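Local coordinates for protein sulfate transporter 4.1, chloroplastic (Arabidopsis thaliana, PDB 7LHV) that cotransports sulfate with protons across the membrane and may help regulate sulfate assimilation, at residues L183-L188 with L339-A344; R514-K517 with A522-Y525. All coordinates share one frame; numbering follows the deposited sequence.

In the fold
Contacts 1 and 2 belong to different parts of this SLC26 transporter, its membrane part and its STAS part. Contact 1 joins helices 173-194 and 330-358 in the membrane-embedded sulfate permease part, about 12 Å from the centre of the chain. Contact 2 sits about 44 Å from that centre, in the loop joining strands 501-504 and 527-533, edge strand and neighbour in the four-stranded sheet of the STAS part. Their centres are 54 Å apart and their nearest atoms about 37 Å, and the chain completes contact 1 before it starts contact 2. Bound lipid lies near contact 1: the side chain of T341 is about 7 Å from a sphingosine phosphate, and that of L188 about 10 Å from a phosphatidylcholine.

Contact 1 (L183-L188 with L339-A344); sequences LLVGIL and LITGVA
V185 meets I340 through its two methyls: CG2 lies 3.8 Å from CG2 of I340, and CG1 stands only slightly farther from the same methyl. The two branched side chains cross at about a right angle, and the one I340 methyl is met by both prongs of the valine. I340 turns that CG2 to V185 by setting it anti to its backbone N, while CG1 goes off beside the N (chi1 -73°). One residue on, T341 slides past V185 in the opposite direction, and its OG1 lies 3.9 Å from V185 CG1. L188, a helical turn after V185, comes across the same hydroxyl, with its CB 3.7 Å from T341 OG1. No hydrogen bond spans the two segments.

Both segments are inner turns of long helices, 173-194 and 330-358, each of which overlaps a predicted membrane span, within the sulfate permease part of the SLC26 fold. The axes of the two segments approach to 9.3 Å at a crossing angle of -52°, and the backbones come nearest at V185 and T341, whose CA atoms are 5.9 Å apart.

Behind this first layer, the T341 hydroxyl is hydrogen-bonded to O of S337, one turn earlier on its own helix. It takes that place beside the backbone N (chi1 -61°), which keeps the polar bond within helix 330-358 although OG1 sits at the interface. S337 also touches V185 and L188 directly. L158 and V159 of helix 153-166 pack on I340, and N376 of helix 365-381 meets V185. L339 and G342, in turn, touch the bound sphingosine phosphate.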
ATOM      1  N   LEU A 183      27.017   4.471  -4.117  1.00 51.41           N
ATOM      2  CA  LEU A 183      27.266   3.605  -2.964  1.00 51.41           C
ATOM      3  C   LEU A 183      25.980   3.296  -2.208  1.00 51.41           C
ATOM      4  O   LEU A 183      25.741   2.149  -1.811  1.00 51.41           O
ATOM      5  CB  LEU A 183      28.284   4.252  -2.029  1.00 51.41           C
ATOM      6  CG  LEU A 183      28.545   3.500  -0.726  1.00 51.41           C
ATOM      7  CD1 LEU A 183      29.200   2.164  -1.004  1.00 51.41           C
ATOM      8  CD2 LEU A 183      29.400   4.333   0.207  1.00 51.41           C
ATOM      9  N   LEU A 184      25.140   4.310  -1.994  1.00 49.20           N
ATOM     10  CA  LEU A 184      23.879   4.093  -1.294  1.00 49.20           C
ATOM     11  C   LEU A 184      22.959   3.180  -2.092  1.00 49.20           C
ATOM     12  O   LEU A 184      22.286   2.313  -1.523  1.00 49.20           O
ATOM     13  CB  LEU A 184      23.195   5.429  -1.014  1.00 49.20           C
ATOM     14  CG  LEU A 184      23.930   6.383  -0.075  1.00 49.20           C
ATOM     15  CD1 LEU A 184      23.260   7.740  -0.079  1.00 49.20           C
ATOM     16  CD2 LEU A 184      23.988   5.814   1.326  1.00 49.20           C
ATOM     17  N   VAL A 185      22.914   3.360  -3.414  1.00 50.17           N
ATOM     18  CA  VAL A 185      22.098   2.495  -4.255  1.00 50.17           C
ATOM     19  C   VAL A 185      22.591   1.059  -4.172  1.00 50.17           C
ATOM     20  O   VAL A 185      21.795   0.120  -4.063  1.00 50.17           O
ATOM     21  CB  VAL A 185      22.089   3.011  -5.705  1.00 50.17           C
ATOM     22  CG1 VAL A 185      21.623   1.924  -6.651  1.00 50.17           C
ATOM     23  CG2 VAL A 185      21.200   4.229  -5.822  1.00 50.17           C
ATOM     24  N   GLY A 186      23.909   0.863  -4.213  1.00 49.53           N
ATOM     25  CA  GLY A 186      24.446  -0.482  -4.103  1.00 49.53           C
ATOM     26  C   GLY A 186      24.129  -1.133  -2.772  1.00 49.53           C
ATOM     27  O   GLY A 186      23.785  -2.315  -2.716  1.00 49.53           O
ATOM     28  N   ILE A 187      24.235  -0.370  -1.682  1.00 49.92           N
ATOM     29  CA  ILE A 187      23.919  -0.916  -0.364  1.00 49.92           C
ATOM     30  C   ILE A 187      22.443  -1.289  -0.278  1.00 49.92           C
ATOM     31  O   ILE A 187      22.089  -2.365   0.222  1.00 49.92           O
ATOM     32  CB  ILE A 187      24.326   0.076   0.740  1.00 49.92           C
ATOM     33  CG1 ILE A 187      25.816  -0.062   1.048  1.00 49.92           C
ATOM     34  CG2 ILE A 187      23.508  -0.149   1.995  1.00 49.92           C
ATOM     35  CD1 ILE A 187      26.360   1.041   1.917  1.00 49.92           C
ATOM     36  N   LEU A 188      21.560  -0.415  -0.766  1.00 50.49           N
ATOM     37  CA  LEU A 188      20.132  -0.724  -0.733  1.00 50.49           C
ATOM     38  C   LEU A 188      19.809  -1.944  -1.583  1.00 50.49           C
ATOM     39  O   LEU A 188      18.992  -2.781  -1.189  1.00 50.49           O
ATOM     40  CB  LEU A 188      19.317   0.480  -1.195  1.00 50.49           C
ATOM     41  CG  LEU A 188      19.090   1.579  -0.158  1.00 50.49           C
ATOM     42  CD1 LEU A 188      18.325   2.737  -0.767  1.00 50.49           C
ATOM     43  CD2 LEU A 188      18.354   1.029   1.045  1.00 50.49           C
ATOM     44  N   LEU A 339      14.569   5.347  -4.943  1.00 53.22           N
ATOM     45  CA  LEU A 339      13.898   5.446  -6.235  1.00 53.22           C
ATOM     46  C   LEU A 339      14.697   4.743  -7.322  1.00 53.22           C
ATOM     47  O   LEU A 339      14.174   3.869  -8.027  1.00 53.22           O
ATOM     48  CB  LEU A 339      13.675   6.914  -6.592  1.00 53.22           C
ATOM     49  CG  LEU A 339      13.139   7.237  -7.982  1.00 53.22           C
ATOM     50  CD1 LEU A 339      11.830   6.518  -8.240  1.00 53.22           C
ATOM     51  CD2 LEU A 339      12.964   8.734  -8.130  1.00 53.22           C
ATOM     52  N   ILE A 340      15.980   5.084  -7.446  1.00 50.26           N
ATOM     53  CA  ILE A 340      16.843   4.405  -8.407  1.00 50.26           C
ATOM     54  C   ILE A 340      16.826   2.906  -8.160  1.00 50.26           C
ATOM     55  O   ILE A 340      16.674   2.110  -9.095  1.00 50.26           O
ATOM     56  CB  ILE A 340      18.272   4.975  -8.342  1.00 50.26           C
ATOM     57  CG1 ILE A 340      18.323   6.366  -8.973  1.00 50.26           C
ATOM     58  CG2 ILE A 340      19.248   4.042  -9.029  1.00 50.26           C
ATOM     59  CD1 ILE A 340      19.612   7.098  -8.709  1.00 50.26           C
ATOM     60  N   THR A 341      16.934   2.496  -6.892  1.00 50.78           N
ATOM     61  CA  THR A 341      16.885   1.075  -6.576  1.00 50.78           C
ATOM     62  C   THR A 341      15.585   0.460  -7.067  1.00 50.78           C
ATOM     63  O   THR A 341      15.589  -0.629  -7.654  1.00 50.78           O
ATOM     64  CB  THR A 341      17.043   0.859  -5.073  1.00 50.78           C
ATOM     65  OG1 THR A 341      18.309   1.376  -4.648  1.00 50.78           O
ATOM     66  CG2 THR A 341      16.968  -0.619  -4.740  1.00 50.78           C
ATOM     67  N   GLY A 342      14.468   1.164  -6.877  1.00 49.37           N
ATOM     68  CA  GLY A 342      13.204   0.660  -7.382  1.00 49.37           C
ATOM     69  C   GLY A 342      13.255   0.405  -8.873  1.00 49.37           C
ATOM     70  O   GLY A 342      12.781  -0.629  -9.352  1.00 49.37           O
ATOM     71  N   VAL A 343      13.883   1.317  -9.618  1.00 51.76           N
ATOM     72  CA  VAL A 343      14.056   1.117 -11.053  1.00 51.76           C
ATOM     73  C   VAL A 343      14.767  -0.203 -11.312  1.00 51.76           C
ATOM     74  O   VAL A 343      14.317  -1.024 -12.123  1.00 51.76           O
ATOM     75  CB  VAL A 343      14.818   2.301 -11.668  1.00 51.76           C
ATOM     76  CG1 VAL A 343      15.298   1.955 -13.063  1.00 51.76           C
ATOM     77  CG2 VAL A 343      13.938   3.538 -11.694  1.00 51.76           C
ATOM     78  N   ALA A 344      15.859  -0.453 -10.587  1.00 50.72           N
ATOM     79  CA  ALA A 344      16.591  -1.697 -10.774  1.00 50.72           C
ATOM     80  C   ALA A 344      15.725  -2.905 -10.459  1.00 50.72           C
ATOM     81  O   ALA A 344      15.884  -3.960 -11.082  1.00 50.72           O
ATOM     82  CB  ALA A 344      17.846  -1.707  -9.907  1.00 50.72           C
TER

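Contact 2 (R514-K517 with A522-Y525); sequences RNIK and AYTY
Y523 reaches across to I516 with its phenol end, and the two side chains cross at about a right angle. Both residues belong to the irregular loop between strands 501-504 and 527-533, the first two strands of the four-stranded mixed sheet in the STAS domain region. Only four residues separate the segments, yet their backbones stay well apart: the closest CA pair, K517 and Y523, is 8.9 Å apart, and the length of the tyrosine spans the gap.

What sends the ring over is its first torsion, with CG anti to the backbone N (chi1 -157°). The hydroxyl then comes up against I516, beside both its carbonyl O and its CB. OH of Y523 gives a weak hydrogen bond to O of I516 at 2.9 Å. On the apolar side, I516 puts CG2 anti to its own backbone N, which brings the methyl to 4.1 Å from Y523 CZ, while the longer branch, CG1 and CD1, leads away. The isoleucine therefore touches the phenol end with its CB and short branch, and Y523 uses that end for polar and apolar contact alike.

Around the pair, the ring of Y519 meets that of Y523 with the planes at about 55°, and R506 and V512 also touch Y523, which is buried. I516 packs on T510, whose OG1 is hydrogen-bonded to ND2 of the neighbouring N515. The CB of K517 points away from Y523, and its backbone N lies 4.3 Å from the Y523 OH.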
ATOM      1  N   ARG A 514     -24.197 -15.262 -13.427  1.00 96.48           N
ATOM      2  CA  ARG A 514     -23.606 -15.276 -14.760  1.00 96.48           C
ATOM      3  C   ARG A 514     -23.202 -16.659 -15.240  1.00 96.48           C
ATOM      4  O   ARG A 514     -23.320 -16.945 -16.435  1.00 96.48           O
ATOM      5  CB  ARG A 514     -22.381 -14.352 -14.799  1.00 96.48           C
ATOM      6  N   ASN A 515     -22.735 -17.531 -14.348  1.00 90.77           N
ATOM      7  CA  ASN A 515     -22.115 -18.775 -14.793  1.00 90.77           C
ATOM      8  C   ASN A 515     -23.154 -19.761 -15.317  1.00 90.77           C
ATOM      9  O   ASN A 515     -23.106 -20.171 -16.482  1.00 90.77           O
ATOM     10  CB  ASN A 515     -21.300 -19.390 -13.657  1.00 90.77           C
ATOM     11  CG  ASN A 515     -20.096 -18.549 -13.287  1.00 90.77           C
ATOM     12  OD1 ASN A 515     -19.748 -17.601 -13.990  1.00 90.77           O
ATOM     13  ND2 ASN A 515     -19.450 -18.895 -12.180  1.00 90.77           N
ATOM     14  N   ILE A 516     -24.101 -20.160 -14.472  1.00 92.72           N
ATOM     15  CA  ILE A 516     -25.082 -21.180 -14.821  1.00 92.72           C
ATOM     16  C   ILE A 516     -26.480 -20.630 -14.579  1.00 92.72           C
ATOM     17  O   ILE A 516     -26.769 -20.106 -13.498  1.00 92.72           O
ATOM     18  CB  ILE A 516     -24.859 -22.477 -14.025  1.00 92.72           C
ATOM     19  CG1 ILE A 516     -23.438 -22.998 -14.241  1.00 92.72           C
ATOM     20  CG2 ILE A 516     -25.881 -23.527 -14.425  1.00 92.72           C
ATOM     21  CD1 ILE A 516     -23.169 -23.484 -15.645  1.00 92.72           C
ATOM     22  N   LYS A 517     -27.343 -20.755 -15.588  1.00102.24           N
ATOM     23  CA  LYS A 517     -28.752 -20.402 -15.472  1.00102.24           C
ATOM     24  C   LYS A 517     -29.663 -21.608 -15.665  1.00102.24           C
ATOM     25  O   LYS A 517     -30.885 -21.441 -15.754  1.00102.24           O
ATOM     26  CB  LYS A 517     -29.118 -19.313 -16.485  1.00102.24           C
ATOM     27  CG  LYS A 517     -28.423 -17.984 -16.256  1.00102.24           C
ATOM     28  CD  LYS A 517     -28.895 -17.338 -14.968  1.00102.24           C
ATOM     29  CE  LYS A 517     -30.325 -16.841 -15.093  1.00102.24           C
ATOM     30  NZ  LYS A 517     -30.771 -16.131 -13.862  1.00102.24           N
ATOM     31  N   ALA A 522     -34.532 -28.724 -10.341  1.00105.77           N
ATOM     32  CA  ALA A 522     -34.420 -28.152  -9.001  1.00105.77           C
ATOM     33  C   ALA A 522     -33.122 -27.369  -8.945  1.00105.77           C
ATOM     34  O   ALA A 522     -32.045 -27.961  -9.057  1.00105.77           O
ATOM     35  CB  ALA A 522     -34.446 -29.242  -7.928  1.00105.77           C
ATOM     36  N   TYR A 523     -33.212 -26.051  -8.777  1.00 97.78           N
ATOM     37  CA  TYR A 523     -32.020 -25.214  -8.778  1.00 97.78           C
ATOM     38  C   TYR A 523     -31.791 -24.526  -7.440  1.00 97.78           C
ATOM     39  O   TYR A 523     -30.725 -24.696  -6.843  1.00 97.78           O
ATOM     40  CB  TYR A 523     -32.110 -24.190  -9.913  1.00 97.78           C
ATOM     41  CG  TYR A 523     -30.766 -23.676 -10.357  1.00 97.78           C
ATOM     42  CD1 TYR A 523     -29.801 -24.540 -10.850  1.00 97.78           C
ATOM     43  CD2 TYR A 523     -30.467 -22.324 -10.302  1.00 97.78           C
ATOM     44  CE1 TYR A 523     -28.571 -24.076 -11.262  1.00 97.78           C
ATOM     45  CE2 TYR A 523     -29.243 -21.850 -10.715  1.00 97.78           C
ATOM     46  CZ  TYR A 523     -28.298 -22.728 -11.192  1.00 97.78           C
ATOM     47  OH  TYR A 523     -27.076 -22.256 -11.604  1.00 97.78           O
ATOM     48  N   THR A 524     -32.758 -23.763  -6.941  1.00 93.05           N
ATOM     49  CA  THR A 524     -32.612 -23.057  -5.678  1.00 93.05           C
ATOM     50  C   THR A 524     -33.719 -23.474  -4.723  1.00 93.05           C
ATOM     51  O   THR A 524     -34.790 -23.925  -5.143  1.00 93.05           O
ATOM     52  CB  THR A 524     -32.634 -21.536  -5.879  1.00 93.05           C
ATOM     53  OG1 THR A 524     -32.178 -20.892  -4.683  1.00 93.05           O
ATOM     54  CG2 THR A 524     -34.036 -21.053  -6.210  1.00 93.05           C
ATOM     55  N   TYR A 525     -33.445 -23.335  -3.431  1.00 88.33           N
ATOM     56  CA  TYR A 525     -34.370 -23.736  -2.382  1.00 88.33           C
ATOM     57  C   TYR A 525     -34.850 -22.514  -1.614  1.00 88.33           C
ATOM     58  O   TYR A 525     -34.064 -21.617  -1.300  1.00 88.33           O
ATOM     59  CB  TYR A 525     -33.714 -24.732  -1.424  1.00 88.33           C
ATOM     60  CG  TYR A 525     -33.182 -25.969  -2.103  1.00 88.33           C
ATOM     61  CD1 TYR A 525     -34.041 -26.982  -2.510  1.00 88.33           C
ATOM     62  CD2 TYR A 525     -31.824 -26.131  -2.338  1.00 88.33           C
ATOM     63  CE1 TYR A 525     -33.562 -28.117  -3.131  1.00 88.33           C
ATOM     64  CE2 TYR A 525     -31.336 -27.263  -2.958  1.00 88.33           C
ATOM     65  CZ  TYR A 525     -32.211 -28.253  -3.353  1.00 88.33           C
ATOM     66  OH  TYR A 525     -31.732 -29.383  -3.971  1.00 88.33           O
TER